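Local coordinates for protein CRISPR-associated endonuclease Cas9 (Campylobacter jejuni subsp. jejuni serotype O:2, PDB 5X2H) that uses guide RNA to recognise invading DNA and cuts both of its strands with separate HNH and RuvC-like nuclease domains, as part of bacterial antiviral defence, at residues Thr411-Glu416 and Asp421-Glu426; Val431-Asp436 and Glu446-Asp451; Lys363-Ile368 and Ile372-Ala377. All coordinates share one frame; numbering follows the deposited sequence.

Contact 1: Thr411-Glu416 and Asp421-Glu426; sequences TPLMLE and DEACNE. With nucleotides of chain C.
Leu413 packs against Ala423 and Glu426 between two consecutive helices, 404-415 and 420-427, joined by a short turn. The two short segments run at 125° to each other, with their axes 9.0 Å apart. Leu413 and Ala423 form the closest backbone approach, their CA atoms 5.7 Å apart. The small methyl of Ala423 points toward the other helix, and its CB lies 3.8 Å from CB of Leu413. One branch of Leu413 goes further. With CG beside the backbone N (chi1 -59°), CD1 is carried over the next turn of helix 420-427 and lies 3.7 Å from Ala423 O. Glu426 closes the outer side of the contact. Its chain, extended beyond CG, crosses the leucine at a slant, so that CB and CG touch CD1. The carboxylate is held by a salt bridge from OE1 to Lys418 in the turn. Met414 loosely touches Ala423 and also reaches Phe271 of helix 266-288, which ties the helix pair to that helix. Asp421 packs beside the sugar of DC27 of chain C. The other leucine branch meets the second carboxylate oxygen: Leu413 CD2 is 3.9 Å from Glu426 OE2.

Contact 2: Val431-Asp436 and Glu446-Asp451; sequences VAINED and ETYYKD. With nucleotides of chain C.
Tyr448 reaches across to the backbone of Ile433 and Asn434 and makes nearly all of this contact. Its CG lies between the backbone N and the carbonyl carbon (chi1 37°), which sends the ring toward 431-436. The polar part is one hydrogen bond, from Asn434 N to Tyr448 OH. The modelled separation of 2.4 Å is very short, so its exact length is doubtful. The amide N lies at the edge of the tyrosine ring, near its plane. Tyr448 OH also bonds to OD2 of Asp504, at the end of helix 493-505, and Tyr449 OH binds the same oxygen. One carboxylate oxygen thus gathers two phenols. Asn434 ND2 binds Asp504 O and, within its own segment, Asp436 O, at 3.1 Å. That carbonyl is met from above its plane.

The apolar part is small and lies at the phenol end. Ile433 CG1 and Asn434 CB are each 3.3 Å from Tyr448 OH. Two rings touch Tyr448. Its CD1 sits 4.0 Å above the plane of the Tyr449 ring, offset toward the rim, and the Tyr505 ring meets the Tyr448 ring with planes at about 50°.

The two tyrosines sit at the middle of a type I beta turn from Thr447 to Lys450. Tyr449 N donates to Thr447 OG1 at 3.3 Å. Beyond the turn, Asp451 O lies near the sugar of DA18 of chain C. This is a loop between helices 420-427 and 456-476. Tyr448 joins its two parts, Asp504 of helix 493-505 binds both, and the second carries a type I turn with an ST turn at its first residue.

Contact 3: Lys363-Ile368 and Ile372-Ala377; sequences KDITLI and IKLKKA
An antiparallel helical hairpin joins helices 355-367 and 371-379, and Ile368 and Leu374 meet where the two helices face each other. The short segments run at 169°, with axes 10.0 Å apart. Ile368 is the first residue to leave helical geometry, yet its N still bonds Asp364 O and so finishes the last turn. Its side chain spreads over the start of the second helix by two branches. CG2 stands anti to the backbone N and presses on the peptide between Lys373 and Leu374, 3.4 Å from Leu374 N. CD1 runs the other way along the helix, to the methyl of Ala377 at 3.6 Å.

Leu374 answers from the second helix. With CG anti to its backbone N (chi1 176°), it leans back across the interface. CD1 settles above the turn of Asp364 and Ile365, 3.7 Å from Asp364 O and 4.2 Å from Ile365 CG1, while CD2 lies near Ile368 O. Ile365 also touches Phe396, in a loop. Lys373 touches CG2 of Ile368 with its CB, then leads its chain away from the interface.

Thr366 points away from the partner helix and packs on a phosphate of the bound DNA. The grip across the interface is purely van der Waals, as in an antiparallel helical hairpin with a short connection that brings two apolar faces together.

Contact 3 comes first along the chain, then contact 1, then contact 2. Contacts 1 and 2 lie about 25 Å apart between centres, with nearest atoms about 7 Å apart. Contact 3 is about 32 Å from contact 1 and about 31 Å from contact 2, centre to centre. None touches another. Contact 3 is a helical hairpin and contact 1 a steeply crossed pair of consecutive helices, both probably in the recognition lobe, while contact 2 is in the loop that leads from there to the RuvC-like part. All three lie away from the predicted RuvC metal site of Asp14, Glu485 and His558. What they share is the bound DNA, which each approaches at its sugar-phosphate backbone.

Contact 1: Thr411-Glu416 and Asp421-Glu426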
loop_
_atom_site.group_PDB
_atom_site.type_symbol
_atom_site.label_atom_id
_atom_site.label_comp_id
_atom_site.label_asym_id
_atom_site.label_seq_id
_atom_site.Cartn_x
_atom_site.Cartn_y
_atom_site.Cartn_z
ATOM N N THR A 411 7.901 -36.368 7.144
ATOM C CA THR A 411 9.331 -36.639 7.030
ATOM C C THR A 411 9.735 -38.040 7.483
ATOM O O THR A 411 10.588 -38.645 6.809
ATOM C CB THR A 411 10.122 -35.577 7.802
ATOM O OG1 THR A 411 9.566 -34.282 7.542
ATOM C CG2 THR A 411 11.576 -35.583 7.370
ATOM N N PRO A 412 9.208 -38.608 8.579
ATOM C CA PRO A 412 9.609 -39.984 8.926
ATOM C C PRO A 412 9.272 -41.000 7.851
ATOM O O PRO A 412 10.051 -41.934 7.626
ATOM C CB PRO A 412 8.840 -40.255 10.226
ATOM C CG PRO A 412 8.611 -38.916 10.810
ATOM C CD PRO A 412 8.382 -38.006 9.641
ATOM N N LEU A 413 8.129 -40.846 7.176
ATOM C CA LEU A 413 7.773 -41.785 6.117
ATOM C C LEU A 413 8.651 -41.586 4.888
ATOM O O LEU A 413 9.033 -42.559 4.228
ATOM C CB LEU A 413 6.298 -41.637 5.752
ATOM C CG LEU A 413 5.282 -41.872 6.871
ATOM C CD1 LEU A 413 3.871 -41.873 6.304
ATOM C CD2 LEU A 413 5.569 -43.174 7.600
ATOM N N MET A 414 8.981 -40.333 4.566
ATOM C CA MET A 414 9.886 -40.074 3.451
ATOM C C MET A 414 11.302 -40.539 3.763
ATOM O O MET A 414 12.053 -40.893 2.846
ATOM C CB MET A 414 9.873 -38.585 3.095
ATOM C CG MET A 414 8.510 -38.061 2.656
ATOM S SD MET A 414 8.541 -36.339 2.109
ATOM C CE MET A 414 9.495 -36.470 0.599
ATOM N N LEU A 415 11.683 -40.552 5.043
ATOM C CA LEU A 415 12.964 -41.134 5.428
ATOM C C LEU A 415 13.043 -42.603 5.036
ATOM O O LEU A 415 14.121 -43.099 4.693
ATOM C CB LEU A 415 13.183 -40.970 6.932
ATOM C CG LEU A 415 14.275 -39.990 7.368
ATOM C CD1 LEU A 415 13.903 -39.346 8.692
ATOM C CD2 LEU A 415 15.614 -40.702 7.477
ATOM N N GLU A 416 11.914 -43.309 5.070
ATOM C CA GLU A 416 11.839 -44.694 4.622
ATOM C C GLU A 416 11.809 -44.820 3.103
ATOM O O GLU A 416 11.607 -45.926 2.591
ATOM C CB GLU A 416 10.607 -45.372 5.225
ATOM C CG GLU A 416 10.527 -45.267 6.740
ATOM C CD GLU A 416 9.146 -45.588 7.277
ATOM O OE1 GLU A 416 8.244 -45.887 6.467
ATOM O OE2 GLU A 416 8.962 -45.538 8.512
ATOM N N ASP A 421 3.464 -37.794 -1.807
ATOM C CA ASP A 421 2.055 -38.165 -1.903
ATOM C C ASP A 421 1.778 -39.475 -1.176
ATOM O O ASP A 421 0.725 -39.627 -0.546
ATOM C CB ASP A 421 1.622 -38.258 -3.368
ATOM C CG ASP A 421 2.142 -39.506 -4.055
ATOM O OD1 ASP A 421 3.375 -39.670 -4.146
ATOM O OD2 ASP A 421 1.314 -40.331 -4.495
ATOM N N GLU A 422 2.712 -40.427 -1.244
ATOM C CA GLU A 422 2.522 -41.694 -0.543
ATOM C C GLU A 422 2.489 -41.483 0.964
ATOM O O GLU A 422 1.709 -42.133 1.670
ATOM C CB GLU A 422 3.629 -42.679 -0.915
ATOM C CG GLU A 422 3.783 -42.928 -2.402
ATOM C CD GLU A 422 4.946 -43.850 -2.709
ATOM O OE1 GLU A 422 4.713 -44.948 -3.260
ATOM O OE2 GLU A 422 6.095 -43.481 -2.388
ATOM N N ALA A 423 3.331 -40.582 1.471
ATOM C CA ALA A 423 3.315 -40.286 2.898
ATOM C C ALA A 423 2.000 -39.637 3.307
ATOM O O ALA A 423 1.437 -39.969 4.356
ATOM C CB ALA A 423 4.496 -39.386 3.260
ATOM N N CYS A 424 1.491 -38.717 2.485
ATOM C CA CYS A 424 0.237 -38.050 2.813
ATOM C C CYS A 424 -0.937 -39.020 2.763
ATOM O O CYS A 424 -1.852 -38.940 3.592
ATOM C CB CYS A 424 0.008 -36.870 1.869
ATOM S SG CYS A 424 1.212 -35.519 2.045
ATOM N N ASN A 425 -0.932 -39.948 1.806
ATOM C CA ASN A 425 -2.028 -40.907 1.723
ATOM C C ASN A 425 -1.985 -41.900 2.879
ATOM O O ASN A 425 -3.031 -42.291 3.408
ATOM C CB ASN A 425 -1.994 -41.639 0.382
ATOM C CG ASN A 425 -3.246 -42.466 0.140
ATOM O OD1 ASN A 425 -3.211 -43.697 0.176
ATOM N ND2 ASN A 425 -4.364 -41.788 -0.094
ATOM N N GLU A 426 -0.784 -42.316 3.290
ATOM C CA GLU A 426 -0.671 -43.239 4.415
ATOM C C GLU A 426 -1.081 -42.573 5.722
ATOM O O GLU A 426 -1.653 -43.223 6.605
ATOM C CB GLU A 426 0.754 -43.782 4.510
ATOM C CG GLU A 426 1.017 -44.611 5.756
ATOM C CD GLU A 426 2.343 -45.338 5.706
ATOM O OE1 GLU A 426 2.925 -45.437 4.605
ATOM O OE2 GLU A 426 2.801 -45.813 6.766
ATOM P P DC C 27 6.247 -40.589 -9.482
ATOM O OP1 DC C 27 6.656 -42.010 -9.401
ATOM O OP2 DC C 27 5.938 -39.977 -10.796
ATOM O "O5'" DC C 27 4.986 -40.361 -8.531
ATOM C "C5'" DC C 27 3.796 -39.798 -9.054
ATOM C "C4'" DC C 27 2.927 -39.266 -7.934
ATOM O "O4'" DC C 27 3.347 -37.920 -7.600
ATOM C "C3'" DC C 27 1.452 -39.150 -8.272
ATOM O "O3'" DC C 27 0.793 -40.375 -7.979
ATOM C "C2'" DC C 27 1.003 -38.033 -7.340
ATOM C "C1'" DC C 27 2.214 -37.102 -7.371
ATOM N N1 DC C 27 2.146 -36.069 -8.451
ATOM C C2 DC C 27 1.279 -34.979 -8.315
ATOM O O2 DC C 27 0.582 -34.881 -7.297
ATOM N N3 DC C 27 1.226 -34.055 -9.307
ATOM C C4 DC C 27 1.993 -34.193 -10.391
ATOM N N4 DC C 27 1.907 -33.255 -11.340
ATOM C C5 DC C 27 2.880 -35.297 -10.549
ATOM C C6 DC C 27 2.926 -36.201 -9.565
#

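Contact 2: Val431-Asp436 and Glu446-Asp451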
loop_
_atom_site.group_PDB
_atom_site.type_symbol
_atom_site.label_atom_id
_atom_site.label_comp_id
_atom_site.label_asym_id
_atom_site.label_seq_id
_atom_site.Cartn_x
_atom_site.Cartn_y
_atom_site.Cartn_z
ATOM N N VAL A 431 -5.456 -31.766 2.081
ATOM C CA VAL A 431 -5.401 -30.311 2.084
ATOM C C VAL A 431 -6.735 -29.757 2.566
ATOM O O VAL A 431 -7.808 -30.268 2.220
ATOM C CB VAL A 431 -5.034 -29.786 0.684
ATOM C CG1 VAL A 431 -6.004 -30.318 -0.364
ATOM C CG2 VAL A 431 -4.998 -28.262 0.670
ATOM N N ALA A 432 -6.668 -28.724 3.400
ATOM C CA ALA A 432 -7.875 -28.134 3.956
ATOM C C ALA A 432 -8.707 -27.481 2.857
ATOM O O ALA A 432 -8.179 -26.792 1.982
ATOM C CB ALA A 432 -7.519 -27.110 5.029
ATOM N N ILE A 433 -10.017 -27.712 2.907
ATOM C CA ILE A 433 -10.949 -27.137 1.946
ATOM C C ILE A 433 -12.286 -26.949 2.647
ATOM O O ILE A 433 -12.636 -27.696 3.566
ATOM C CB ILE A 433 -11.081 -28.023 0.680
ATOM C CG1 ILE A 433 -11.810 -27.272 -0.437
ATOM C CG2 ILE A 433 -11.791 -29.330 1.002
ATOM C CD1 ILE A 433 -11.913 -28.052 -1.732
ATOM N N ASN A 434 -13.026 -25.928 2.225
ATOM C CA ASN A 434 -14.299 -25.622 2.863
ATOM C C ASN A 434 -15.338 -26.689 2.541
ATOM O O ASN A 434 -15.395 -27.210 1.423
ATOM C CB ASN A 434 -14.806 -24.252 2.419
ATOM C CG ASN A 434 -16.222 -23.982 2.881
ATOM O OD1 ASN A 434 -16.468 -23.761 4.066
ATOM N ND2 ASN A 434 -17.165 -24.004 1.946
ATOM N N GLU A 435 -16.166 -27.010 3.533
ATOM C CA GLU A 435 -17.216 -28.009 3.383
ATOM C C GLU A 435 -18.621 -27.436 3.468
ATOM O O GLU A 435 -19.532 -27.980 2.841
ATOM C CB GLU A 435 -17.062 -29.103 4.448
ATOM N N ASP A 436 -18.821 -26.355 4.218
ATOM C CA ASP A 436 -20.145 -25.762 4.400
ATOM C C ASP A 436 -20.349 -24.687 3.339
ATOM O O ASP A 436 -19.810 -23.583 3.446
ATOM C CB ASP A 436 -20.291 -25.193 5.807
ATOM N N GLU A 446 -13.309 -13.981 5.093
ATOM C CA GLU A 446 -13.573 -15.117 5.966
ATOM C C GLU A 446 -13.202 -16.454 5.337
ATOM O O GLU A 446 -13.454 -17.498 5.947
ATOM C CB GLU A 446 -15.049 -15.130 6.375
ATOM C CG GLU A 446 -15.558 -13.779 6.849
ATOM C CD GLU A 446 -14.779 -13.246 8.033
ATOM O OE1 GLU A 446 -15.096 -13.631 9.178
ATOM O OE2 GLU A 446 -13.842 -12.447 7.822
ATOM N N THR A 447 -12.621 -16.450 4.144
ATOM C CA THR A 447 -12.171 -17.667 3.487
ATOM C C THR A 447 -10.673 -17.851 3.698
ATOM O O THR A 447 -9.953 -16.912 4.048
ATOM C CB THR A 447 -12.484 -17.626 1.988
ATOM O OG1 THR A 447 -11.575 -16.733 1.333
ATOM C CG2 THR A 447 -13.909 -17.146 1.753
ATOM N N TYR A 448 -10.205 -19.080 3.475
ATOM C CA TYR A 448 -8.770 -19.326 3.579
ATOM C C TYR A 448 -7.991 -18.792 2.384
ATOM O O TYR A 448 -6.761 -18.918 2.367
ATOM C CB TYR A 448 -8.489 -20.820 3.759
ATOM C CG TYR A 448 -9.410 -21.730 2.985
ATOM C CD1 TYR A 448 -9.449 -21.692 1.598
ATOM C CD2 TYR A 448 -10.233 -22.637 3.639
ATOM C CE1 TYR A 448 -10.289 -22.523 0.883
ATOM C CE2 TYR A 448 -11.075 -23.473 2.935
ATOM C CZ TYR A 448 -11.099 -23.411 1.556
ATOM O OH TYR A 448 -11.934 -24.238 0.842
ATOM N N TYR A 449 -8.665 -18.208 1.392
ATOM C CA TYR A 449 -7.986 -17.514 0.307
ATOM C C TYR A 449 -7.565 -16.103 0.686
ATOM O O TYR A 449 -6.934 -15.424 -0.131
ATOM C CB TYR A 449 -8.884 -17.443 -0.932
ATOM C CG TYR A 449 -9.229 -18.776 -1.556
ATOM C CD1 TYR A 449 -8.288 -19.487 -2.289
ATOM C CD2 TYR A 449 -10.506 -19.310 -1.435
ATOM C CE1 TYR A 449 -8.603 -20.702 -2.870
ATOM C CE2 TYR A 449 -10.831 -20.524 -2.014
ATOM C CZ TYR A 449 -9.874 -21.215 -2.730
ATOM O OH TYR A 449 -10.191 -22.423 -3.307
ATOM N N LYS A 450 -7.893 -15.648 1.898
ATOM C CA LYS A 450 -7.696 -14.243 2.244
ATOM C C LYS A 450 -6.219 -13.884 2.316
ATOM O O LYS A 450 -5.778 -12.908 1.697
ATOM C CB LYS A 450 -8.388 -13.922 3.567
ATOM C CG LYS A 450 -8.113 -12.509 4.055
ATOM C CD LYS A 450 -8.521 -11.478 3.009
ATOM C CE LYS A 450 -7.871 -10.127 3.272
ATOM N NZ LYS A 450 -6.389 -10.172 3.105
ATOM N N ASP A 451 -5.436 -14.655 3.074
ATOM C CA ASP A 451 -4.028 -14.332 3.272
ATOM C C ASP A 451 -3.228 -14.345 1.976
ATOM O O ASP A 451 -2.102 -13.837 1.961
ATOM C CB ASP A 451 -3.406 -15.307 4.275
ATOM C CG ASP A 451 -4.155 -15.345 5.593
ATOM O OD1 ASP A 451 -4.916 -14.394 5.876
ATOM O OD2 ASP A 451 -3.982 -16.326 6.348
ATOM P P DA C 18 4.932 -15.971 3.658
ATOM O OP1 DA C 18 4.336 -17.131 4.358
ATOM O OP2 DA C 18 6.120 -16.156 2.795
ATOM O "O5'" DA C 18 3.794 -15.278 2.775
ATOM C "C5'" DA C 18 2.534 -14.966 3.356
ATOM C "C4'" DA C 18 1.641 -14.271 2.345
ATOM O "O4'" DA C 18 2.168 -12.951 2.056
ATOM C "C3'" DA C 18 1.560 -14.963 1.001
ATOM O "O3'" DA C 18 0.545 -15.953 1.030
ATOM C "C2'" DA C 18 1.203 -13.812 0.065
ATOM C "C1'" DA C 18 1.980 -12.647 0.684
ATOM N N9 DA C 18 3.290 -12.415 0.072
ATOM C C8 DA C 18 4.506 -12.833 0.542
ATOM N N7 DA C 18 5.518 -12.474 -0.213
ATOM C C5 DA C 18 4.927 -11.767 -1.248
ATOM C C6 DA C 18 5.460 -11.115 -2.382
ATOM N N6 DA C 18 6.768 -11.076 -2.665
ATOM N N1 DA C 18 4.591 -10.506 -3.218
ATOM C C2 DA C 18 3.285 -10.544 -2.932
ATOM N N3 DA C 18 2.668 -11.119 -1.899
ATOM C C4 DA C 18 3.554 -11.719 -1.087
#

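Contact 3: Lys363-Ile368 and Ile372-Ala377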
loop_
_atom_site.group_PDB
_atom_site.type_symbol
_atom_site.label_atom_id
_atom_site.label_comp_id
_atom_site.label_asym_id
_atom_site.label_seq_id
_atom_site.Cartn_x
_atom_site.Cartn_y
_atom_site.Cartn_z
ATOM N N LYS A 363 13.313 -20.854 13.873
ATOM C CA LYS A 363 12.165 -19.955 13.805
ATOM C C LYS A 363 12.483 -18.610 14.446
ATOM O O LYS A 363 12.151 -17.555 13.894
ATOM C CB LYS A 363 10.962 -20.605 14.487
ATOM C CG LYS A 363 9.708 -19.749 14.522
ATOM C CD LYS A 363 8.926 -20.015 15.799
ATOM C CE LYS A 363 7.433 -20.092 15.538
ATOM N NZ LYS A 363 6.903 -18.839 14.942
ATOM N N ASP A 364 13.131 -18.629 15.615
ATOM C CA ASP A 364 13.481 -17.384 16.290
ATOM C C ASP A 364 14.486 -16.577 15.478
ATOM O O ASP A 364 14.375 -15.350 15.394
ATOM C CB ASP A 364 14.032 -17.678 17.687
ATOM C CG ASP A 364 12.969 -18.201 18.632
ATOM O OD1 ASP A 364 11.788 -17.832 18.462
ATOM O OD2 ASP A 364 13.316 -18.981 19.545
ATOM N N ILE A 365 15.472 -17.245 14.879
ATOM C CA ILE A 365 16.437 -16.537 14.042
ATOM C C ILE A 365 15.749 -15.962 12.810
ATOM O O ILE A 365 16.076 -14.859 12.356
ATOM C CB ILE A 365 17.601 -17.471 13.661
ATOM C CG1 ILE A 365 18.284 -18.016 14.918
ATOM C CG2 ILE A 365 18.610 -16.736 12.790
ATOM C CD1 ILE A 365 19.449 -18.946 14.630
ATOM N N THR A 366 14.773 -16.689 12.261
ATOM C CA THR A 366 14.071 -16.218 11.072
ATOM C C THR A 366 13.220 -14.992 11.379
ATOM O O THR A 366 13.138 -14.068 10.562
ATOM C CB THR A 366 13.202 -17.341 10.498
ATOM O OG1 THR A 366 14.029 -18.456 10.138
ATOM C CG2 THR A 366 12.438 -16.864 9.264
ATOM N N LEU A 367 12.592 -14.954 12.553
ATOM C CA LEU A 367 11.617 -13.918 12.876
ATOM C C LEU A 367 12.201 -12.749 13.660
ATOM O O LEU A 367 11.887 -11.595 13.355
ATOM C CB LEU A 367 10.451 -14.522 13.666
ATOM C CG LEU A 367 9.604 -15.557 12.922
ATOM C CD1 LEU A 367 8.545 -16.145 13.839
ATOM C CD2 LEU A 367 8.966 -14.939 11.683
ATOM N N ILE A 368 13.042 -13.009 14.660
ATOM C CA ILE A 368 13.523 -11.957 15.561
ATOM C C ILE A 368 14.771 -11.352 14.924
ATOM O O ILE A 368 15.896 -11.813 15.132
ATOM C CB ILE A 368 13.784 -12.484 16.967
ATOM C CG1 ILE A 368 12.551 -13.226 17.491
ATOM C CG2 ILE A 368 14.154 -11.337 17.900
ATOM C CD1 ILE A 368 12.766 -13.893 18.833
ATOM N N ILE A 372 19.434 -8.221 20.005
ATOM C CA ILE A 372 19.331 -8.261 21.460
ATOM C C ILE A 372 18.110 -9.067 21.883
ATOM O O ILE A 372 18.186 -9.922 22.773
ATOM C CB ILE A 372 19.305 -6.834 22.043
ATOM C CG1 ILE A 372 20.729 -6.327 22.299
ATOM C CG2 ILE A 372 18.492 -6.786 23.333
ATOM C CD1 ILE A 372 21.531 -6.033 21.044
ATOM N N LYS A 373 16.964 -8.816 21.244
ATOM C CA LYS A 373 15.785 -9.624 21.529
ATOM C C LYS A 373 15.979 -11.063 21.069
ATOM O O LYS A 373 15.377 -11.982 21.637
ATOM C CB LYS A 373 14.550 -9.001 20.874
ATOM C CG LYS A 373 13.400 -8.765 21.843
ATOM C CD LYS A 373 12.236 -8.027 21.193
ATOM C CE LYS A 373 12.511 -6.537 21.065
ATOM N NZ LYS A 373 11.287 -5.789 20.663
ATOM N N LEU A 374 16.824 -11.279 20.058
ATOM C CA LEU A 374 17.164 -12.639 19.655
ATOM C C LEU A 374 18.088 -13.299 20.673
ATOM O O LEU A 374 17.932 -14.488 20.975
ATOM C CB LEU A 374 17.799 -12.631 18.264
ATOM C CG LEU A 374 18.311 -13.969 17.724
ATOM C CD1 LEU A 374 17.219 -15.037 17.743
ATOM C CD2 LEU A 374 18.876 -13.795 16.319
ATOM N N LYS A 375 19.055 -12.546 21.208
ATOM C CA LYS A 375 19.904 -13.077 22.274
ATOM C C LYS A 375 19.067 -13.534 23.459
ATOM O O LYS A 375 19.289 -14.622 24.005
ATOM C CB LYS A 375 20.922 -12.027 22.724
ATOM C CG LYS A 375 22.023 -11.713 21.723
ATOM C CD LYS A 375 22.920 -10.595 22.240
ATOM C CE LYS A 375 23.918 -10.137 21.189
ATOM N NZ LYS A 375 24.892 -11.207 20.845
ATOM N N LYS A 376 18.094 -12.716 23.868
ATOM C CA LYS A 376 17.241 -13.080 24.994
ATOM C C LYS A 376 16.394 -14.306 24.678
ATOM O O LYS A 376 16.171 -15.154 25.548
ATOM C CB LYS A 376 16.352 -11.897 25.379
ATOM N N ALA A 377 15.913 -14.421 23.438
ATOM C CA ALA A 377 15.092 -15.572 23.077
ATOM C C ALA A 377 15.918 -16.851 23.052
ATOM O O ALA A 377 15.461 -17.899 23.520
ATOM C CB ALA A 377 14.423 -15.337 21.724
#